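Local coordinates for kelch domain-containing protein (Colletotrichum graminicola M1.001, PDB 5C86) that probably oxidises alcohols to aldehydes, as a copper-dependent fungal oxidase of the galactose oxidase and glyoxal oxidase (AA5) family, at residues N2-P16 / N361-F374. Residues are numbered along the deposited sequence; the frame is centred on the assembly and turned at random. Where two conformers were deposited one is given.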
loop_
_atom_site.group_PDB
_atom_site.type_symbol
_atom_site.label_atom_id
_atom_site.label_comp_id
_atom_site.label_asym_id
_atom_site.label_seq_id
_atom_site.Cartn_x
_atom_site.Cartn_y
_atom_site.Cartn_z
ATOM N N ASN A 2 -5.242 -24.401 3.848
ATOM C CA ASN A 2 -4.812 -23.166 3.192
ATOM C C ASN A 2 -4.900 -21.986 4.150
ATOM O O ASN A 2 -5.345 -20.898 3.827
ATOM C CB ASN A 2 -5.539 -22.939 1.841
ATOM C CG ASN A 2 -5.459 -24.159 0.911
ATOM O OD1 ASN A 2 -4.519 -24.973 0.975
ATOM N ND2 ASN A 2 -6.475 -24.330 0.099
ATOM N N VAL A 3 -4.462 -22.220 5.361
ATOM C CA VAL A 3 -4.519 -21.219 6.372
ATOM C C VAL A 3 -3.185 -20.514 6.606
ATOM O O VAL A 3 -3.189 -19.519 7.330
ATOM C CB VAL A 3 -5.132 -21.777 7.689
ATOM C CG1 VAL A 3 -6.564 -22.225 7.462
ATOM C CG2 VAL A 3 -4.288 -22.925 8.258
ATOM N N GLY A 4 -2.050 -21.013 6.043
ATOM C CA GLY A 4 -0.788 -20.442 6.320
ATOM C C GLY A 4 -0.380 -20.595 7.742
ATOM O O GLY A 4 -0.882 -21.499 8.452
ATOM N N LYS A 5 0.490 -19.759 8.173
ATOM C CA LYS A 5 1.059 -19.854 9.505
ATOM C C LYS A 5 1.574 -18.542 9.965
ATOM O O LYS A 5 2.225 -17.841 9.225
ATOM C CB LYS A 5 2.216 -20.851 9.462
ATOM C CG LYS A 5 2.772 -21.212 10.823
ATOM C CD LYS A 5 3.717 -22.415 10.733
ATOM C CE LYS A 5 3.966 -22.965 12.130
ATOM N NZ LYS A 5 4.923 -22.105 12.856
ATOM N N TRP A 6 1.392 -18.203 11.253
ATOM C CA TRP A 6 1.971 -17.053 11.851
ATOM C C TRP A 6 3.354 -17.320 12.408
ATOM O O TRP A 6 3.530 -18.369 13.015
ATOM C CB TRP A 6 1.103 -16.571 13.039
ATOM C CG TRP A 6 -0.207 -16.067 12.637
ATOM C CD1 TRP A 6 -1.351 -16.655 12.819
ATOM C CD2 TRP A 6 -0.483 -14.775 12.090
ATOM N NE1 TRP A 6 -2.387 -15.869 12.362
ATOM C CE2 TRP A 6 -1.879 -14.696 11.901
ATOM C CE3 TRP A 6 0.301 -13.724 11.719
ATOM C CZ2 TRP A 6 -2.512 -13.536 11.378
ATOM C CZ3 TRP A 6 -0.352 -12.519 11.195
ATOM C CH2 TRP A 6 -1.731 -12.480 11.042
ATOM N N GLY A 7 4.261 -16.394 12.281
ATOM C CA GLY A 7 5.522 -16.449 12.988
ATOM C C GLY A 7 5.417 -15.878 14.397
ATOM O O GLY A 7 4.352 -15.484 14.833
ATOM N N PRO A 8 6.542 -15.754 15.062
ATOM C CA PRO A 8 6.464 -15.244 16.426
ATOM C C PRO A 8 6.123 -13.770 16.496
ATOM O O PRO A 8 6.339 -12.994 15.522
ATOM C CB PRO A 8 7.912 -15.440 16.929
ATOM C CG PRO A 8 8.746 -15.460 15.680
ATOM C CD PRO A 8 7.881 -16.244 14.728
ATOM N N MET A 9 5.583 -13.340 17.646
ATOM C CA MET A 9 5.241 -11.944 17.845
ATOM C C MET A 9 6.524 -11.122 17.878
ATOM O O MET A 9 7.491 -11.507 18.539
ATOM C CB MET A 9 4.436 -11.685 19.150
ATOM C CG MET A 9 3.003 -12.248 19.252
ATOM S SD MET A 9 1.573 -11.428 18.473
ATOM C CE MET A 9 2.225 -9.919 17.908
ATOM N N VAL A 10 6.494 -9.995 17.167
ATOM C CA VAL A 10 7.547 -9.038 16.982
ATOM C C VAL A 10 7.042 -7.800 17.723
ATOM O O VAL A 10 5.898 -7.383 17.535
ATOM C CB VAL A 10 7.719 -8.787 15.476
ATOM C CG1 VAL A 10 8.458 -7.497 15.126
ATOM C CG2 VAL A 10 8.416 -10.017 14.888
ATOM N N LYS A 11 7.886 -7.188 18.524
ATOM C CA LYS A 11 7.450 -6.053 19.334
ATOM C C LYS A 11 8.284 -4.839 19.070
ATOM O O LYS A 11 9.510 -4.845 19.164
ATOM C CB LYS A 11 7.559 -6.449 20.815
ATOM C CG LYS A 11 6.333 -6.070 21.649
ATOM C CD LYS A 11 6.737 -5.779 23.103
ATOM C CE LYS A 11 7.487 -6.952 23.726
ATOM N NZ LYS A 11 8.232 -6.540 24.954
ATOM N N PHE A 12 7.665 -3.745 18.684
ATOM C CA PHE A 12 8.357 -2.577 18.413
ATOM C C PHE A 12 8.300 -1.606 19.639
ATOM O O PHE A 12 7.331 -1.619 20.355
ATOM C CB PHE A 12 7.724 -1.816 17.199
ATOM C CG PHE A 12 8.082 -2.430 15.853
ATOM C CD1 PHE A 12 9.265 -2.095 15.185
ATOM C CD2 PHE A 12 7.178 -3.268 15.242
ATOM C CE1 PHE A 12 9.594 -2.684 13.971
ATOM C CE2 PHE A 12 7.491 -3.846 14.008
ATOM C CZ PHE A 12 8.684 -3.539 13.382
ATOM N N PRO A 13 9.241 -0.693 19.711
ATOM C CA PRO A 13 9.204 0.284 20.824
ATOM C C PRO A 13 8.242 1.433 20.504
ATOM O O PRO A 13 8.083 2.328 21.365
ATOM C CB PRO A 13 10.629 0.798 20.850
ATOM C CG PRO A 13 11.057 0.777 19.394
ATOM C CD PRO A 13 10.456 -0.509 18.890
ATOM N N VAL A 14 7.610 1.464 19.291
ATOM C CA VAL A 14 6.593 2.535 18.955
ATOM C C VAL A 14 5.416 1.775 18.308
ATOM O O VAL A 14 5.587 0.629 17.817
ATOM C CB VAL A 14 7.046 3.619 18.003
ATOM C CG1 VAL A 14 8.324 4.312 18.464
ATOM C CG2 VAL A 14 7.339 3.087 16.573
ATOM N N VAL A 15 4.171 2.288 18.374
ATOM C CA VAL A 15 3.072 1.584 17.765
ATOM C C VAL A 15 3.270 1.800 16.227
ATOM O O VAL A 15 3.420 2.916 15.729
ATOM C CB VAL A 15 1.710 2.150 18.188
ATOM C CG1 VAL A 15 0.590 1.379 17.550
ATOM C CG2 VAL A 15 1.578 2.102 19.747
ATOM N N PRO A 16 3.266 0.644 15.486
ATOM C CA PRO A 16 3.598 0.713 14.043
ATOM C C PRO A 16 2.366 1.084 13.222
ATOM O O PRO A 16 1.746 0.218 12.560
ATOM C CB PRO A 16 4.153 -0.657 13.752
ATOM C CG PRO A 16 3.489 -1.548 14.704
ATOM C CD PRO A 16 3.277 -0.720 16.001
ATOM N N ASN A 361 -3.386 0.162 22.703
ATOM C CA ASN A 361 -2.123 0.243 22.013
ATOM C C ASN A 361 -1.573 -1.149 21.781
ATOM O O ASN A 361 -1.453 -2.000 22.705
ATOM C CB ASN A 361 -1.086 0.921 22.852
ATOM C CG ASN A 361 -1.246 2.356 22.937
ATOM O OD1 ASN A 361 -1.741 3.077 22.030
ATOM N ND2 ASN A 361 -0.702 2.878 24.039
ATOM N N HIS A 362 -1.268 -1.446 20.506
ATOM C CA HIS A 362 -0.624 -2.716 20.193
ATOM C C HIS A 362 0.710 -2.459 19.532
ATOM O O HIS A 362 0.790 -2.003 18.360
ATOM C CB HIS A 362 -1.580 -3.505 19.307
ATOM C CG HIS A 362 -2.900 -3.740 19.942
ATOM N ND1 HIS A 362 -3.019 -4.403 21.149
ATOM C CD2 HIS A 362 -4.158 -3.355 19.596
ATOM C CE1 HIS A 362 -4.285 -4.419 21.516
ATOM N NE2 HIS A 362 -4.996 -3.816 20.585
ATOM N N PHE A 363 1.809 -2.699 20.258
ATOM C CA PHE A 363 3.169 -2.380 19.749
ATOM C C PHE A 363 3.686 -3.530 18.864
ATOM O O PHE A 363 4.783 -3.514 18.407
ATOM C CB PHE A 363 4.174 -2.070 20.893
ATOM C CG PHE A 363 3.867 -0.814 21.678
ATOM C CD1 PHE A 363 2.904 -0.859 22.699
ATOM C CD2 PHE A 363 4.520 0.365 21.416
ATOM C CE1 PHE A 363 2.627 0.305 23.431
ATOM C CE2 PHE A 363 4.250 1.515 22.133
ATOM C CZ PHE A 363 3.282 1.436 23.136
ATOM N N ASP A 364 2.902 -4.560 18.766
ATOM C CA ASP A 364 3.348 -5.796 18.228
ATOM C C ASP A 364 2.696 -6.082 16.839
ATOM O O ASP A 364 1.832 -5.368 16.352
ATOM C CB ASP A 364 3.050 -6.898 19.184
ATOM C CG ASP A 364 1.559 -7.217 19.262
ATOM O OD1 ASP A 364 0.730 -6.296 19.178
ATOM O OD2 ASP A 364 1.212 -8.417 19.301
ATOM N N GLY A 365 3.240 -7.138 16.242
ATOM C CA GLY A 365 2.648 -7.757 15.089
ATOM C C GLY A 365 3.366 -9.032 14.810
ATOM O O GLY A 365 4.151 -9.496 15.635
ATOM N N GLN A 366 3.024 -9.662 13.699
ATOM C CA GLN A 366 3.604 -10.954 13.326
ATOM C C GLN A 366 3.642 -10.971 11.787
ATOM O O GLN A 366 2.853 -10.223 11.152
ATOM C CB GLN A 366 2.759 -12.132 13.757
ATOM C CG GLN A 366 2.556 -12.332 15.249
ATOM C CD GLN A 366 1.439 -13.325 15.572
ATOM O OE1 GLN A 366 0.232 -13.005 15.568
ATOM N NE2 GLN A 366 1.834 -14.543 15.855
ATOM N N PHE A 367 4.391 -11.908 11.238
ATOM C CA PHE A 367 4.429 -12.136 9.820
ATOM C C PHE A 367 3.673 -13.361 9.521
ATOM O O PHE A 367 3.850 -14.431 10.145
ATOM C CB PHE A 367 5.904 -12.240 9.384
ATOM C CG PHE A 367 6.653 -10.980 9.527
ATOM C CD1 PHE A 367 6.667 -9.932 8.541
ATOM C CD2 PHE A 367 7.357 -10.699 10.709
ATOM C CE1 PHE A 367 7.327 -8.818 8.705
ATOM C CE2 PHE A 367 8.051 -9.491 10.859
ATOM C CZ PHE A 367 8.071 -8.547 9.857
ATOM N N TRP A 368 2.743 -13.265 8.596
ATOM C CA TRP A 368 1.953 -14.396 8.171
ATOM C C TRP A 368 2.589 -15.025 6.913
ATOM O O TRP A 368 2.878 -14.322 5.950
ATOM C CB TRP A 368 0.511 -14.031 7.827
ATOM C CG TRP A 368 -0.352 -15.133 7.412
ATOM C CD1 TRP A 368 -0.785 -16.229 8.169
ATOM C CD2 TRP A 368 -0.996 -15.284 6.135
ATOM N NE1 TRP A 368 -1.540 -17.033 7.437
ATOM C CE2 TRP A 368 -1.722 -16.479 6.170
ATOM C CE3 TRP A 368 -0.957 -14.535 4.922
ATOM C CZ2 TRP A 368 -2.499 -16.912 5.099
ATOM C CZ3 TRP A 368 -1.723 -14.954 3.904
ATOM C CH2 TRP A 368 -2.427 -16.160 3.918
ATOM N N SER A 369 2.817 -16.312 6.973
ATOM C CA SER A 369 3.323 -17.070 5.842
ATOM C C SER A 369 2.141 -17.638 5.119
ATOM O O SER A 369 1.378 -18.517 5.634
ATOM C CB SER A 369 4.258 -18.225 6.283
ATOM O OG SER A 369 5.451 -17.770 6.789
ATOM N N PRO A 370 1.919 -17.223 3.832
ATOM C CA PRO A 370 0.812 -17.765 3.125
ATOM C C PRO A 370 0.921 -19.258 2.710
ATOM O O PRO A 370 2.027 -19.814 2.766
ATOM C CB PRO A 370 0.707 -16.845 1.832
ATOM C CG PRO A 370 1.449 -15.644 2.199
ATOM C CD PRO A 370 2.575 -16.116 3.083
ATOM N N PRO A 371 -0.164 -19.883 2.244
ATOM C CA PRO A 371 -0.131 -21.315 1.799
ATOM C C PRO A 371 0.953 -21.591 0.773
ATOM O O PRO A 371 1.476 -22.708 0.753
ATOM C CB PRO A 371 -1.498 -21.542 1.217
ATOM C CG PRO A 371 -2.356 -20.574 1.951
ATOM C CD PRO A 371 -1.534 -19.341 2.173
ATOM N N TYR A 372 1.336 -20.629 -0.095
ATOM C CA TYR A 372 2.276 -20.950 -1.124
ATOM C C TYR A 372 3.674 -21.181 -0.550
ATOM O O TYR A 372 4.589 -21.540 -1.331
ATOM C CB TYR A 372 2.314 -19.840 -2.232
ATOM C CG TYR A 372 2.539 -18.410 -1.820
ATOM C CD1 TYR A 372 3.430 -17.991 -0.845
ATOM C CD2 TYR A 372 1.875 -17.408 -2.504
ATOM C CE1 TYR A 372 3.632 -16.685 -0.490
ATOM C CE2 TYR A 372 2.063 -16.053 -2.142
ATOM C CZ TYR A 372 2.921 -15.700 -1.137
ATOM O OH TYR A 372 3.095 -14.369 -0.797
ATOM N N LEU A 373 3.925 -20.976 0.731
ATOM C CA LEU A 373 5.233 -21.295 1.327
ATOM C C LEU A 373 5.223 -22.684 1.938
ATOM O O LEU A 373 6.266 -23.040 2.500
ATOM C CB LEU A 373 5.629 -20.247 2.371
ATOM C CG LEU A 373 5.787 -18.798 1.847
ATOM C CD1 LEU A 373 6.287 -17.905 2.977
ATOM C CD2 LEU A 373 6.745 -18.739 0.682
ATOM N N PHE A 374 4.166 -23.427 1.768
ATOM C CA PHE A 374 4.056 -24.786 2.349
ATOM C C PHE A 374 3.788 -25.748 1.283
ATOM O O PHE A 374 3.239 -25.483 0.168
ATOM C CB PHE A 374 2.963 -24.825 3.415
ATOM C CG PHE A 374 3.215 -23.877 4.517
ATOM C CD1 PHE A 374 4.116 -24.201 5.560
ATOM C CD2 PHE A 374 2.701 -22.541 4.533
ATOM C CE1 PHE A 374 4.458 -23.291 6.514
ATOM C CE2 PHE A 374 3.007 -21.681 5.502
ATOM C CZ PHE A 374 3.894 -22.008 6.499
HETATM O O HOH W 1 6.333 -13.287 12.849
#
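With CG anti to the backbone N (chi1 -179°), Trp368 lays its indole along Val3-Lys5, its five-membered ring at the face of the six-membered ring of Trp6, whose own CG lies anti to the carbonyl carbon (chi1 -67°). The two form an edge-to-face pair, centroids 5.1 Å apart, while Trp368 CB sits over the six-membered ring in a CH-pi contact. Over the opposite face of Trp6, toward its rim, comes OE1 of Gln366, the amide nearly parallel to the ring (planes 12° apart), while NE2 sits beside Trp6 CB. Gln366 NE2 donates a hydrogen bond to Gly7 O at 2.9 Å, which holds the amide in place. Trp368 NE1 donates a hydrogen bond to Val3 O (3.0 Å) in the plane of the indole, and Trp6 NE1 is hydrogen-bonded to Thr326 O. Two antiparallel ladders, paired at Lys5-Ser369 and Val10-Gly365, flank a one-residue shift of register, where a water bridges Pro8 O (2.7 Å) and Phe367 N (2.9 Å). Farther along, Val15 CG2 rests over the Phe363 ring, 3.8 Å from its centroid. Strand 5-11 thereby becomes outermost in a blade otherwise built from 336-340, 346-350 and 364-369, the "Velcro" closure typical of the seven-bladed kelch beta-propeller of galactose oxidase relatives.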